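PDB 4CN9: proximal thread matrix protein 1 from Mytilus galloprovincialis, which probably binds collagen in the byssal thread through two von Willebrand factor type A domains and carries zinc ions, one of them in a MIDAS motif. Local coordinates for residues S231-L234 against K235-I238; S427-M430 against E431-K435. All coordinates share one frame; numbering follows the deposited sequence.

Contact 1 (S231-L234 against K235-I238); sequences STLL and KLVI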
ATOM      1  N   SER A 231      -2.111  18.680  12.801  1.00 33.04           N
ATOM      2  CA  SER A 231      -3.135  18.097  13.653  1.00 34.22           C
ATOM      3  C   SER A 231      -4.340  17.621  12.847  1.00 26.64           C
ATOM      4  O   SER A 231      -5.072  16.729  13.281  1.00 34.80           O
ATOM      5  CB  SER A 231      -3.574  19.102  14.722  1.00 40.18           C
ATOM      6  OG  SER A 231      -4.092  20.272  14.121  1.00 40.41           O
ATOM      7  N   THR A 232      -4.548  18.197  11.669  1.00 29.48           N
ATOM      8  CA  THR A 232      -5.676  17.786  10.843  1.00 34.38           C
ATOM      9  C   THR A 232      -5.457  16.393  10.238  1.00 33.58           C
ATOM     10  O   THR A 232      -6.360  15.828   9.632  1.00 28.02           O
ATOM     11  CB  THR A 232      -5.976  18.801   9.720  1.00 31.91           C
ATOM     12  OG1 THR A 232      -4.921  18.809   8.755  1.00 31.34           O
ATOM     13  CG2 THR A 232      -6.162  20.204  10.291  1.00 35.33           C
ATOM     14  N   LEU A 233      -4.267  15.832  10.418  1.00 28.81           N
ATOM     15  CA  LEU A 233      -3.970  14.527   9.846  1.00 26.02           C
ATOM     16  C   LEU A 233      -4.053  13.428  10.893  1.00 23.94           C
ATOM     17  O   LEU A 233      -3.940  12.251  10.560  1.00 24.13           O
ATOM     18  CB  LEU A 233      -2.572  14.511   9.210  1.00 24.24           C
ATOM     19  CG  LEU A 233      -2.257  15.532   8.112  1.00 30.51           C
ATOM     20  CD1 LEU A 233      -0.830  15.330   7.631  1.00 25.05           C
ATOM     21  CD2 LEU A 233      -3.229  15.442   6.941  1.00 26.27           C
ATOM     22  N   LEU A 234      -4.245  13.795  12.157  1.00 23.42           N
ATOM     23  CA  LEU A 234      -4.169  12.815  13.244  1.00 26.48           C
ATOM     24  C   LEU A 234      -5.107  11.630  13.030  1.00 25.83           C
ATOM     25  O   LEU A 234      -4.689  10.458  13.116  1.00 23.60           O
ATOM     26  CB  LEU A 234      -4.455  13.472  14.604  1.00 24.81           C
ATOM     27  CG  LEU A 234      -4.263  12.580  15.829  1.00 29.90           C
ATOM     28  CD1 LEU A 234      -2.844  12.016  15.897  1.00 28.26           C
ATOM     29  CD2 LEU A 234      -4.585  13.354  17.113  1.00 29.47           C
ATOM     30  N   LYS A 235      -6.370  11.921  12.751  1.00 24.06           N
ATOM     31  CA  LYS A 235      -7.363  10.852  12.622  1.00 25.59           C
ATOM     32  C   LYS A 235      -7.001   9.897  11.489  1.00 21.82           C
ATOM     33  O   LYS A 235      -7.088   8.675  11.642  1.00 22.72           O
ATOM     34  CB  LYS A 235      -8.771  11.419  12.401  1.00 27.28           C
ATOM     35  CG  LYS A 235      -9.786  10.348  12.029  1.00 35.27           C
ATOM     36  CD  LYS A 235     -11.217  10.871  12.047  1.00 49.25           C
ATOM     37  CE  LYS A 235     -12.227   9.739  11.858  1.00 51.28           C
ATOM     38  NZ  LYS A 235     -11.981   8.940  10.622  1.00 63.62           N
ATOM     39  N   LEU A 236      -6.591  10.467  10.363  1.00 23.48           N
ATOM     40  CA  LEU A 236      -6.169   9.696   9.200  1.00 25.41           C
ATOM     41  C   LEU A 236      -4.970   8.787   9.501  1.00 22.82           C
ATOM     42  O   LEU A 236      -4.916   7.647   9.050  1.00 22.70           O
ATOM     43  CB  LEU A 236      -5.816  10.646   8.055  1.00 24.86           C
ATOM     44  CG  LEU A 236      -6.988  11.425   7.452  1.00 34.48           C
ATOM     45  CD1 LEU A 236      -6.506  12.482   6.466  1.00 35.06           C
ATOM     46  CD2 LEU A 236      -7.952  10.477   6.769  1.00 37.31           C
ATOM     47  N   VAL A 237      -4.005   9.295  10.256  1.00 22.84           N
ATOM     48  CA  VAL A 237      -2.826   8.519  10.577  1.00 23.08           C
ATOM     49  C   VAL A 237      -3.188   7.357  11.477  1.00 20.78           C
ATOM     50  O   VAL A 237      -2.723   6.245  11.274  1.00 22.13           O
ATOM     51  CB  VAL A 237      -1.727   9.389  11.224  1.00 21.54           C
ATOM     52  CG1 VAL A 237      -0.594   8.531  11.753  1.00 23.88           C
ATOM     53  CG2 VAL A 237      -1.197  10.400  10.220  1.00 25.73           C
ATOM     54  N   ILE A 238      -4.029   7.606  12.475  1.00 18.96           N
ATOM     55  CA  ILE A 238      -4.444   6.556  13.379  1.00 22.32           C
ATOM     56  C   ILE A 238      -5.266   5.499  12.637  1.00 23.18           C
ATOM     57  O   ILE A 238      -5.136   4.313  12.909  1.00 23.06           O
ATOM     58  CB  ILE A 238      -5.277   7.113  14.551  1.00 25.01           C
ATOM     59  CG1 ILE A 238      -4.456   8.133  15.348  1.00 26.47           C
ATOM     60  CG2 ILE A 238      -5.768   5.978  15.433  1.00 27.85           C
ATOM     61  CD1 ILE A 238      -3.091   7.637  15.801  1.00 31.49           C
TER
HETATM   62  O   HOH W   1      -7.586  14.788  12.761  1.00 38.64           O
HETATM   63  O   HOH W   2      -7.347  13.377  10.039  1.00 32.67           O
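The carbonyls of Leu-233 and Leu-234 accept i to i+4 hydrogen bonds from the N-H groups of Val-237 and Ile-238 at the start of helix 234-241: Val-237 N donates to Leu-233 O at 3.0 Å with an N-H...O angle of 156°, and Ile-238 N donates to Leu-234 O at 3.0 Å. The 3-10 segment that runs through 231-233 closes with the Leu-234 N to Ser-231 O bond, and two waters bridge the i to i+4 pairs just before the direct ones. Water 1 donates to Ser-231 O and accepts from Lys-235 N at 3.1 Å; water 2 joins Thr-232 O to Leu-236 N, 3.0 Å from the latter. This is the start of the last helix of the first von Willebrand factor type A domain, lying against edge strand 221-224 and helix 73-85. Of the side chains, Val-237 has its CB pointing toward the preceding residues; its CG2, set beside the backbone N, comes within 3.3 Å of Leu-233 O, and both residues bear on Ile-200 of strand 195-202. One branch of Leu-233, CD2, loosely meets Leu-236 CD1 at 4.4 Å. On another side of the helix, Leu-234 swings CG away from its backbone N (chi1 -174°), and its CD1 lies 4.2 Å from Ile-238 CG1; both side chains rest on Leu-84. The side chain of Ile-238 is also about 6 Å from that of the zinc ligand Glu-49. Lys-235 NZ forms a salt bridge with Asp-239, one turn further along.

Contact 2 (S427-M430 against E431-K435); sequences SKIM and EDVVK
Met-430 opens helix 430-437, the last helix of the second von Willebrand factor type A domain; it and Ile-429 just before it are each tied to the residue four places on. Two direct backbone hydrogen bonds do this: Val-433 N to Ile-429 O and Val-434 N to Met-430 O, both 2.9 Å, the second straighter at 168°. Water-mediated links cover the preceding steps. Water 3 donates to Ser-427 O and accepts from Glu-431 N, and water 4 does the same between Lys-428 O and Asp-432 N, 3.0 Å from each. Of the charged groups, Glu-431 bends back at chi2, bringing OE2 to 3.9 Å from Met-430 CG, while OE1 makes a salt bridge to Arg-286. Apolar contacts make up the rest. Ile-429 and Val-433 run side by side, pointing the same way, and both touch Ile-396 of strand 391-398; both CG1 and CD1 of Ile-429 approach Val-433 CG2. Met-430 instead leans on helix 272-285, against Phe-279 and Ile-283. Bends at chi2 and chi3 (81° and 70°) set the Met-430 side chain slantwise across that of Val-434, with SD 4.1 Å from Val-434 CG2.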
ATOM      1  N   SER A 427       3.709 -17.962 -14.759  1.00 33.23           N
ATOM      2  CA  SER A 427       3.879 -18.854 -13.610  1.00 30.94           C
ATOM      3  C   SER A 427       4.899 -18.296 -12.606  1.00 29.03           C
ATOM      4  O   SER A 427       4.772 -18.485 -11.391  1.00 40.03           O
ATOM      5  CB  SER A 427       4.335 -20.229 -14.094  1.00 37.73           C
ATOM      6  OG  SER A 427       5.616 -20.135 -14.701  1.00 42.67           O
ATOM      7  N   LYS A 428       5.904 -17.603 -13.119  1.00 30.47           N
ATOM      8  CA  LYS A 428       6.949 -17.003 -12.297  1.00 29.69           C
ATOM      9  C   LYS A 428       6.440 -15.965 -11.281  1.00 35.92           C
ATOM     10  O   LYS A 428       7.100 -15.722 -10.283  1.00 32.64           O
ATOM     11  CB  LYS A 428       8.011 -16.372 -13.209  1.00 34.50           C
ATOM     12  CG  LYS A 428       8.752 -15.167 -12.627  1.00 47.44           C
ATOM     13  CD  LYS A 428       9.802 -14.591 -13.609  1.00 53.36           C
ATOM     14  CE  LYS A 428       9.225 -13.526 -14.563  1.00 52.85           C
ATOM     15  NZ  LYS A 428       9.052 -12.166 -13.943  1.00 49.33           N
ATOM     16  N   ILE A 429       5.286 -15.342 -11.531  1.00 29.90           N
ATOM     17  CA  ILE A 429       4.781 -14.294 -10.633  1.00 27.01           C
ATOM     18  C   ILE A 429       3.538 -14.741  -9.865  1.00 23.84           C
ATOM     19  O   ILE A 429       3.015 -14.005  -9.035  1.00 25.51           O
ATOM     20  CB  ILE A 429       4.426 -12.976 -11.394  1.00 22.47           C
ATOM     21  CG1 ILE A 429       3.209 -13.172 -12.287  1.00 22.97           C
ATOM     22  CG2 ILE A 429       5.623 -12.457 -12.183  1.00 30.69           C
ATOM     23  CD1 ILE A 429       2.785 -11.907 -13.024  1.00 22.95           C
ATOM     24  N   MET A 430       3.082 -15.955 -10.141  1.00 24.45           N
ATOM     25  CA  MET A 430       1.849 -16.484  -9.572  1.00 23.23           C
ATOM     26  C   MET A 430       1.770 -16.395  -8.045  1.00 24.72           C
ATOM     27  O   MET A 430       0.771 -15.926  -7.495  1.00 20.48           O
ATOM     28  CB  MET A 430       1.709 -17.944  -9.997  1.00 25.14           C
ATOM     29  CG  MET A 430       0.642 -18.707  -9.272  1.00 31.82           C
ATOM     30  SD  MET A 430      -0.921 -18.323 -10.029  1.00 33.74           S
ATOM     31  CE  MET A 430      -0.695 -19.175 -11.611  1.00 27.21           C
ATOM     32  N   GLU A 431       2.806 -16.854  -7.352  1.00 26.67           N
ATOM     33  CA  GLU A 431       2.753 -16.894  -5.893  1.00 26.54           C
ATOM     34  C   GLU A 431       2.631 -15.491  -5.318  1.00 22.66           C
ATOM     35  O   GLU A 431       1.843 -15.250  -4.405  1.00 24.60           O
ATOM     36  CB  GLU A 431       3.997 -17.565  -5.301  1.00 32.75           C
ATOM     37  CG  GLU A 431       4.077 -19.053  -5.545  1.00 36.16           C
ATOM     38  CD  GLU A 431       2.775 -19.760  -5.241  1.00 38.22           C
ATOM     39  OE1 GLU A 431       2.264 -19.615  -4.106  1.00 38.80           O
ATOM     40  OE2 GLU A 431       2.257 -20.446  -6.149  1.00 38.64           O
ATOM     41  N   ASP A 432       3.424 -14.571  -5.848  1.00 22.80           N
ATOM     42  CA  ASP A 432       3.389 -13.196  -5.386  1.00 25.23           C
ATOM     43  C   ASP A 432       2.037 -12.560  -5.681  1.00 18.68           C
ATOM     44  O   ASP A 432       1.513 -11.814  -4.857  1.00 21.01           O
ATOM     45  CB  ASP A 432       4.515 -12.377  -6.024  1.00 27.99           C
ATOM     46  CG  ASP A 432       5.874 -12.688  -5.424  1.00 36.98           C
ATOM     47  OD1 ASP A 432       5.914 -13.192  -4.285  1.00 35.86           O
ATOM     48  OD2 ASP A 432       6.901 -12.418  -6.091  1.00 41.36           O
ATOM     49  N   VAL A 433       1.454 -12.857  -6.834  1.00 20.32           N
ATOM     50  CA  VAL A 433       0.156 -12.257  -7.162  1.00 18.79           C
ATOM     51  C   VAL A 433      -0.940 -12.800  -6.255  1.00 19.52           C
ATOM     52  O   VAL A 433      -1.759 -12.041  -5.774  1.00 20.23           O
ATOM     53  CB  VAL A 433      -0.205 -12.389  -8.660  1.00 19.60           C
ATOM     54  CG1 VAL A 433      -1.649 -11.988  -8.914  1.00 19.22           C
ATOM     55  CG2 VAL A 433       0.741 -11.528  -9.493  1.00 17.03           C
ATOM     56  N   VAL A 434      -0.930 -14.108  -5.996  1.00 22.07           N
ATOM     57  CA  VAL A 434      -1.892 -14.731  -5.080  1.00 20.34           C
ATOM     58  C   VAL A 434      -1.846 -14.121  -3.670  1.00 19.85           C
ATOM     59  O   VAL A 434      -2.899 -13.876  -3.065  1.00 19.10           O
ATOM     60  CB  VAL A 434      -1.690 -16.275  -5.027  1.00 24.75           C
ATOM     61  CG1 VAL A 434      -2.457 -16.899  -3.884  1.00 26.88           C
ATOM     62  CG2 VAL A 434      -2.116 -16.909  -6.355  1.00 24.36           C
ATOM     63  N   LYS A 435      -0.642 -13.875  -3.148  1.00 20.46           N
ATOM     64  CA  LYS A 435      -0.505 -13.283  -1.820  1.00 23.65           C
ATOM     65  C   LYS A 435      -1.181 -11.927  -1.766  1.00 22.93           C
ATOM     66  O   LYS A 435      -1.752 -11.569  -0.742  1.00 21.72           O
ATOM     67  CB  LYS A 435       0.959 -13.094  -1.408  1.00 25.90           C
ATOM     68  CG  LYS A 435       1.692 -14.365  -0.997  1.00 31.55           C
ATOM     69  CD  LYS A 435       3.126 -14.027  -0.576  1.00 37.67           C
ATOM     70  CE  LYS A 435       3.985 -15.274  -0.394  1.00 48.57           C
ATOM     71  NZ  LYS A 435       5.402 -14.930  -0.061  1.00 55.83           N
TER
HETATM   72  O   HOH W   3       5.121 -18.209  -8.809  1.00 36.23           O
HETATM   73  O   HOH W   4       5.735 -15.341  -7.621  1.00 32.66           O

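Contact 1 (231-238) comes first along the chain, and contact 2 (427-435) occupies the equivalent place in the second of two consecutive von Willebrand factor type A domains: each spans the passage from the loop after the edge strand of a six-stranded mixed sheet, 221-224 or 417-420, into the next helix. The centres of contacts 1 and 2 are 35 Å apart, on opposite sides of the chain's centre; the nearest atoms of contacts 1 and 2 are about 21 Å apart. Helix 234-241 leads into strand 243-247 and helix 430-437 into strand 439-447, which pair in the three-stranded antiparallel sheet. This pairing, with disulfide Cys-245–Cys-441 between the two strands, is consistent with the sheet joining the domains.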